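Local coordinates for hydrazine synthase subunit alpha (Candidatus Kuenenia stuttgartiensis, PDB 5C2V), which serves as the alpha subunit of hydrazine synthase, condensing hydroxylamine formed in the gamma subunit with ammonia to give hydrazine in the anammox bacterium's nitrogen metabolism, at residues 103-108 / 117-122; 164-169 / 190-195. All blocks are in the same frame, centred on the assembly; numbering follows the deposited sequence.

Contact 1: 103-108 / 117-122; sequences CQIWEM and QMTDLK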
loop_
_atom_site.group_PDB
_atom_site.type_symbol
_atom_site.label_atom_id
_atom_site.label_comp_id
_atom_site.label_asym_id
_atom_site.label_seq_id
_atom_site.Cartn_x
_atom_site.Cartn_y
_atom_site.Cartn_z
ATOM N N CYS D 103 24.525 27.025 15.835
ATOM C CA CYS D 103 23.167 27.000 16.363
ATOM C C CYS D 103 23.139 26.163 17.631
ATOM O O CYS D 103 23.325 24.947 17.594
ATOM C CB CYS D 103 22.188 26.442 15.329
ATOM S SG CYS D 103 20.448 26.566 15.813
ATOM N N GLN D 104 22.901 26.826 18.757
ATOM C CA GLN D 104 23.018 26.183 20.057
ATOM C C GLN D 104 21.782 26.408 20.919
ATOM O O GLN D 104 20.839 27.084 20.508
ATOM C CB GLN D 104 24.260 26.701 20.785
ATOM C CG GLN D 104 25.562 26.554 20.003
ATOM C CD GLN D 104 26.089 25.130 19.990
ATOM O OE1 GLN D 104 25.506 24.231 20.595
ATOM N NE2 GLN D 104 27.207 24.922 19.303
ATOM N N ILE D 105 21.800 25.839 22.119
ATOM C CA ILE D 105 20.711 26.016 23.071
ATOM C C ILE D 105 21.015 27.177 24.011
ATOM O O ILE D 105 22.109 27.272 24.563
ATOM C CB ILE D 105 20.463 24.736 23.896
ATOM C CG1 ILE D 105 20.163 23.555 22.972
ATOM C CG2 ILE D 105 19.322 24.945 24.881
ATOM C CD1 ILE D 105 18.894 23.718 22.163
ATOM N N TRP D 106 20.042 28.066 24.176
ATOM C CA TRP D 106 20.192 29.222 25.048
ATOM C C TRP D 106 18.971 29.349 25.950
ATOM O O TRP D 106 17.957 28.694 25.719
ATOM C CB TRP D 106 20.373 30.504 24.229
ATOM C CG TRP D 106 21.473 30.443 23.208
ATOM C CD1 TRP D 106 21.458 29.763 22.024
ATOM C CD2 TRP D 106 22.739 31.112 23.268
ATOM N NE1 TRP D 106 22.640 29.954 21.352
ATOM C CE2 TRP D 106 23.444 30.780 22.094
ATOM C CE3 TRP D 106 23.348 31.953 24.204
ATOM C CZ2 TRP D 106 24.725 31.260 21.831
ATOM C CZ3 TRP D 106 24.619 32.430 23.940
ATOM C CH2 TRP D 106 25.294 32.081 22.764
ATOM N N GLU D 107 19.070 30.181 26.980
ATOM C CA GLU D 107 17.904 30.514 27.792
ATOM C C GLU D 107 18.002 31.942 28.307
ATOM O O GLU D 107 19.098 32.456 28.539
ATOM C CB GLU D 107 17.742 29.543 28.966
ATOM C CG GLU D 107 19.017 29.214 29.723
ATOM C CD GLU D 107 18.732 28.537 31.054
ATOM O OE1 GLU D 107 17.715 28.886 31.688
ATOM O OE2 GLU D 107 19.511 27.655 31.466
ATOM N N MET D 108 16.851 32.584 28.480
ATOM C CA MET D 108 16.815 33.953 28.978
ATOM C C MET D 108 15.489 34.261 29.662
ATOM O O MET D 108 14.500 33.558 29.464
ATOM C CB MET D 108 17.056 34.950 27.843
ATOM C CG MET D 108 15.862 35.141 26.921
ATOM S SD MET D 108 16.008 36.595 25.863
ATOM C CE MET D 108 17.477 36.193 24.923
ATOM N N GLN D 117 24.294 30.646 27.864
ATOM C CA GLN D 117 24.545 29.673 26.801
ATOM C C GLN D 117 24.607 28.238 27.325
ATOM O O GLN D 117 25.494 27.890 28.102
ATOM C CB GLN D 117 25.848 30.007 26.076
ATOM C CG GLN D 117 26.150 29.095 24.898
ATOM C CD GLN D 117 27.471 29.422 24.233
ATOM O OE1 GLN D 117 28.066 30.469 24.487
ATOM N NE2 GLN D 117 27.940 28.522 23.374
ATOM N N MET D 118 23.655 27.415 26.895
ATOM C CA MET D 118 23.553 26.033 27.358
ATOM C C MET D 118 24.466 25.033 26.638
ATOM O O MET D 118 25.061 24.167 27.279
ATOM C CB MET D 118 22.103 25.566 27.252
ATOM C CG MET D 118 21.142 26.467 27.999
ATOM S SD MET D 118 21.804 26.892 29.619
ATOM C CE MET D 118 21.579 25.342 30.485
ATOM N N THR D 119 24.573 25.142 25.315
ATOM C CA THR D 119 25.296 24.134 24.533
ATOM C C THR D 119 26.425 24.700 23.675
ATOM O O THR D 119 26.238 25.670 22.947
ATOM C CB THR D 119 24.340 23.358 23.601
ATOM O OG1 THR D 119 23.560 24.282 22.832
ATOM C CG2 THR D 119 23.411 22.470 24.405
ATOM N N ASP D 120 27.609 24.108 23.797
ATOM C CA ASP D 120 28.726 24.397 22.897
ATOM C C ASP D 120 28.899 23.357 21.782
ATOM O O ASP D 120 29.891 23.398 21.053
ATOM C CB ASP D 120 30.034 24.535 23.675
ATOM C CG ASP D 120 31.001 25.497 23.005
ATOM O OD1 ASP D 120 30.530 26.382 22.259
ATOM O OD2 ASP D 120 32.224 25.369 23.219
ATOM N N LEU D 121 27.945 22.433 21.660
ATOM C CA LEU D 121 28.088 21.234 20.824
ATOM C C LEU D 121 28.589 21.519 19.411
ATOM O O LEU D 121 28.261 22.546 18.819
ATOM C CB LEU D 121 26.743 20.496 20.728
ATOM C CG LEU D 121 26.685 19.261 19.817
ATOM C CD1 LEU D 121 27.473 18.101 20.412
ATOM C CD2 LEU D 121 25.254 18.843 19.494
ATOM N N LYS D 122 29.393 20.601 18.879
ATOM C CA LYS D 122 29.887 20.736 17.522
ATOM C C LYS D 122 28.830 20.073 16.655
ATOM O O LYS D 122 28.755 18.847 16.564
ATOM C CB LYS D 122 31.249 20.044 17.388
ATOM C CG LYS D 122 32.065 20.345 16.144
ATOM C CD LYS D 122 33.311 19.459 16.119
ATOM C CE LYS D 122 34.039 19.485 17.462
ATOM N NZ LYS D 122 35.212 18.566 17.506
#
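Gln104 reaches across to the 119-121 backbone with its side-chain amide: NE2 donates to Leu121 O at 2.6 Å, within the amide plane and on a lone pair of the carbonyl, and OE1 accepts from Thr119 OG1 at 3.0 Å. A bend at chi2 (-76°) lays the amide along that backbone. NE2 also donates to Gly101 O; with Thr119 OG1 on OE1, both ends of the amide are held, which restrains its rotation. The same hydroxyl accepts from Ile105 N, a bond modelled very short, while Thr119 CG2 turns to the flank of Ile105, 3.7 Å from CG1. Ile105 O receives Met118 N at 2.8 Å and, weakly, Thr119 N. Beside this bond Gln117 extends across the Trp106 ring, its CG over one face at 3.8 Å from the six-membered-ring centroid in a CH-pi contact, with the amide turned 26° from the indole plane. Outside the pair, Gly95 O takes the indole N-H and Phe76 meets the ring edge-to-face, while Glu107, whose chain passes Met118, is salt-bridged to Lys90. Strand 103-109 is flanked by strand 90-97 and the short outermost strand 116-117 in a four-stranded antiparallel sheet, consistent with a blade of the N-terminal six-bladed beta-propeller, and the loop leaving 116-117 packs Met118 and Thr119 against strand 154-171 of the neighbouring sheet.

Contact 2: 164-169 / 190-195; sequences GMIIFS and LDTQGG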
loop_
_atom_site.group_PDB
_atom_site.type_symbol
_atom_site.label_atom_id
_atom_site.label_comp_id
_atom_site.label_asym_id
_atom_site.label_seq_id
_atom_site.Cartn_x
_atom_site.Cartn_y
_atom_site.Cartn_z
ATOM N N GLY D 164 16.265 22.041 36.997
ATOM C CA GLY D 164 15.751 20.966 36.178
ATOM C C GLY D 164 16.761 20.472 35.168
ATOM O O GLY D 164 17.959 20.737 35.270
ATOM N N MET D 165 16.257 19.742 34.184
ATOM C CA MET D 165 17.061 19.225 33.093
ATOM C C MET D 165 16.517 19.791 31.791
ATOM O O MET D 165 15.374 20.248 31.739
ATOM C CB MET D 165 17.029 17.697 33.073
ATOM C CG MET D 165 17.488 17.043 34.366
ATOM S SD MET D 165 19.278 17.063 34.553
ATOM C CE MET D 165 19.762 16.027 33.175
ATOM N N ILE D 166 17.331 19.775 30.742
ATOM C CA ILE D 166 16.864 20.229 29.439
ATOM C C ILE D 166 16.983 19.125 28.396
ATOM O O ILE D 166 18.082 18.678 28.072
ATOM C CB ILE D 166 17.635 21.470 28.956
ATOM C CG1 ILE D 166 17.302 22.676 29.834
ATOM C CG2 ILE D 166 17.291 21.775 27.506
ATOM C CD1 ILE D 166 17.928 23.969 29.359
ATOM N N ILE D 167 15.841 18.686 27.879
ATOM C CA ILE D 167 15.823 17.680 26.826
ATOM C C ILE D 167 15.727 18.367 25.472
ATOM O O ILE D 167 14.761 19.079 25.204
ATOM C CB ILE D 167 14.642 16.702 26.985
ATOM C CG1 ILE D 167 14.527 16.225 28.436
ATOM C CG2 ILE D 167 14.791 15.527 26.030
ATOM C CD1 ILE D 167 15.743 15.480 28.935
ATOM N N PHE D 168 16.722 18.164 24.616
ATOM C CA PHE D 168 16.699 18.823 23.313
ATOM C C PHE D 168 17.091 17.880 22.184
ATOM O O PHE D 168 17.604 16.791 22.423
ATOM C CB PHE D 168 17.617 20.052 23.313
ATOM C CG PHE D 168 19.086 19.722 23.315
ATOM C CD1 PHE D 168 19.753 19.470 24.501
ATOM C CD2 PHE D 168 19.803 19.685 22.128
ATOM C CE1 PHE D 168 21.105 19.174 24.504
ATOM C CE2 PHE D 168 21.152 19.388 22.124
ATOM C CZ PHE D 168 21.805 19.134 23.313
ATOM N N SER D 169 16.836 18.303 20.951
ATOM C CA SER D 169 17.244 17.525 19.789
ATOM C C SER D 169 18.534 18.096 19.221
ATOM O O SER D 169 18.688 19.310 19.123
ATOM C CB SER D 169 16.146 17.520 18.724
ATOM O OG SER D 169 16.557 16.800 17.575
ATOM N N LEU D 190 20.251 17.249 29.341
ATOM C CA LEU D 190 21.238 18.255 29.710
ATOM C C LEU D 190 21.101 18.685 31.166
ATOM O O LEU D 190 20.057 19.191 31.582
ATOM C CB LEU D 190 21.113 19.472 28.783
ATOM C CG LEU D 190 22.014 20.693 28.989
ATOM C CD1 LEU D 190 22.338 21.324 27.651
ATOM C CD2 LEU D 190 21.353 21.722 29.891
ATOM N N ASP D 191 22.165 18.475 31.934
ATOM C CA ASP D 191 22.241 18.982 33.295
ATOM C C ASP D 191 22.685 20.438 33.258
ATOM O O ASP D 191 23.761 20.767 32.735
ATOM C CB ASP D 191 23.199 18.142 34.143
ATOM C CG ASP D 191 22.993 18.346 35.634
ATOM O OD1 ASP D 191 22.733 19.493 36.057
ATOM O OD2 ASP D 191 23.087 17.356 36.389
ATOM N N THR D 192 21.837 21.300 33.815
ATOM C CA THR D 192 22.041 22.742 33.793
ATOM C C THR D 192 22.982 23.223 34.893
ATOM O O THR D 192 23.505 24.334 34.825
ATOM C CB THR D 192 20.701 23.493 33.940
ATOM O OG1 THR D 192 20.143 23.232 35.234
ATOM C CG2 THR D 192 19.715 23.048 32.871
ATOM N N GLN D 193 23.191 22.391 35.907
ATOM C CA GLN D 193 24.008 22.794 37.046
ATOM C C GLN D 193 25.456 22.328 36.937
ATOM O O GLN D 193 26.264 22.595 37.827
ATOM C CB GLN D 193 23.387 22.288 38.351
ATOM C CG GLN D 193 22.111 23.023 38.737
ATOM C CD GLN D 193 22.299 24.529 38.820
ATOM O OE1 GLN D 193 23.402 25.019 39.070
ATOM N NE2 GLN D 193 21.220 25.271 38.604
ATOM N N GLY D 194 25.786 21.660 35.836
ATOM C CA GLY D 194 27.145 21.198 35.605
ATOM C C GLY D 194 27.352 19.750 36.001
ATOM O O GLY D 194 28.481 19.310 36.227
ATOM N N GLY D 195 26.254 19.010 36.092
ATOM C CA GLY D 195 26.301 17.615 36.483
ATOM C C GLY D 195 25.874 17.427 37.924
ATOM O O GLY D 195 25.794 16.301 38.413
#
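Leu190 and Ile166 run alongside each other in the same direction, with Leu190 CD2 3.8 Å from Ile166 CB. Their backbones are joined by a 2.9 Å bond from Ile166 N to Leu190 O; the return bond from Leu190 N to Ile166 O is bent to 116° and weak. The other methyl of Leu190, CD1, reaches Phe168 CE1 at 4.0 Å, and Thr192 adds CG2 to the same apolar row, 3.9 Å from Ile166 CG1 and nearly at right angles to it. Strands 154-171 and 186-191 pair here within an antiparallel sheet, consistent with a blade of the N-terminal six-bladed propeller. Met165 is directed to the other face, where its chain, bent at chi2 and chi3, folds back over the Leu190-Asp191 backbone and touches helix 196-201. Past Asp191 the pairing gives way. Thr192 OG1 offers Gly164 O only a weak bond at 3.3 Å, its stronger partner being Thr163, and the chain turns off in an Asx turn, Asp191 OD1 accepting from Gln193 N at 2.9 Å while OD2 takes Ile198 N. Gln193 and Gly194, partly exposed, make no close contact with 164-169, and Gly195 occupies the N-cap position of helix 196-201.

In the fold
Contact 1 comes wholly before contact 2 in the chain, and their centres lie about 11 Å apart. They belong to consecutive antiparallel sheets, consistent with neighbouring blades of the six-bladed propeller in the N-terminal domain: 103-108 and 117-122 come from the last two strands of the sheet 76-117 and the loop that follows, whereas 164-169 and 190-195 come from the next sheet, which begins with strand 124-131. The loop 118-122 leads from one to the other and fills the seam between them. There Thr119 CG2 packs 3.6 Å from Leu190 CD1, and Met118 CE lies 3.7 Å from Leu190 CD2, joining the two sheets through apolar side chains, away from the annotated heme and metal sites.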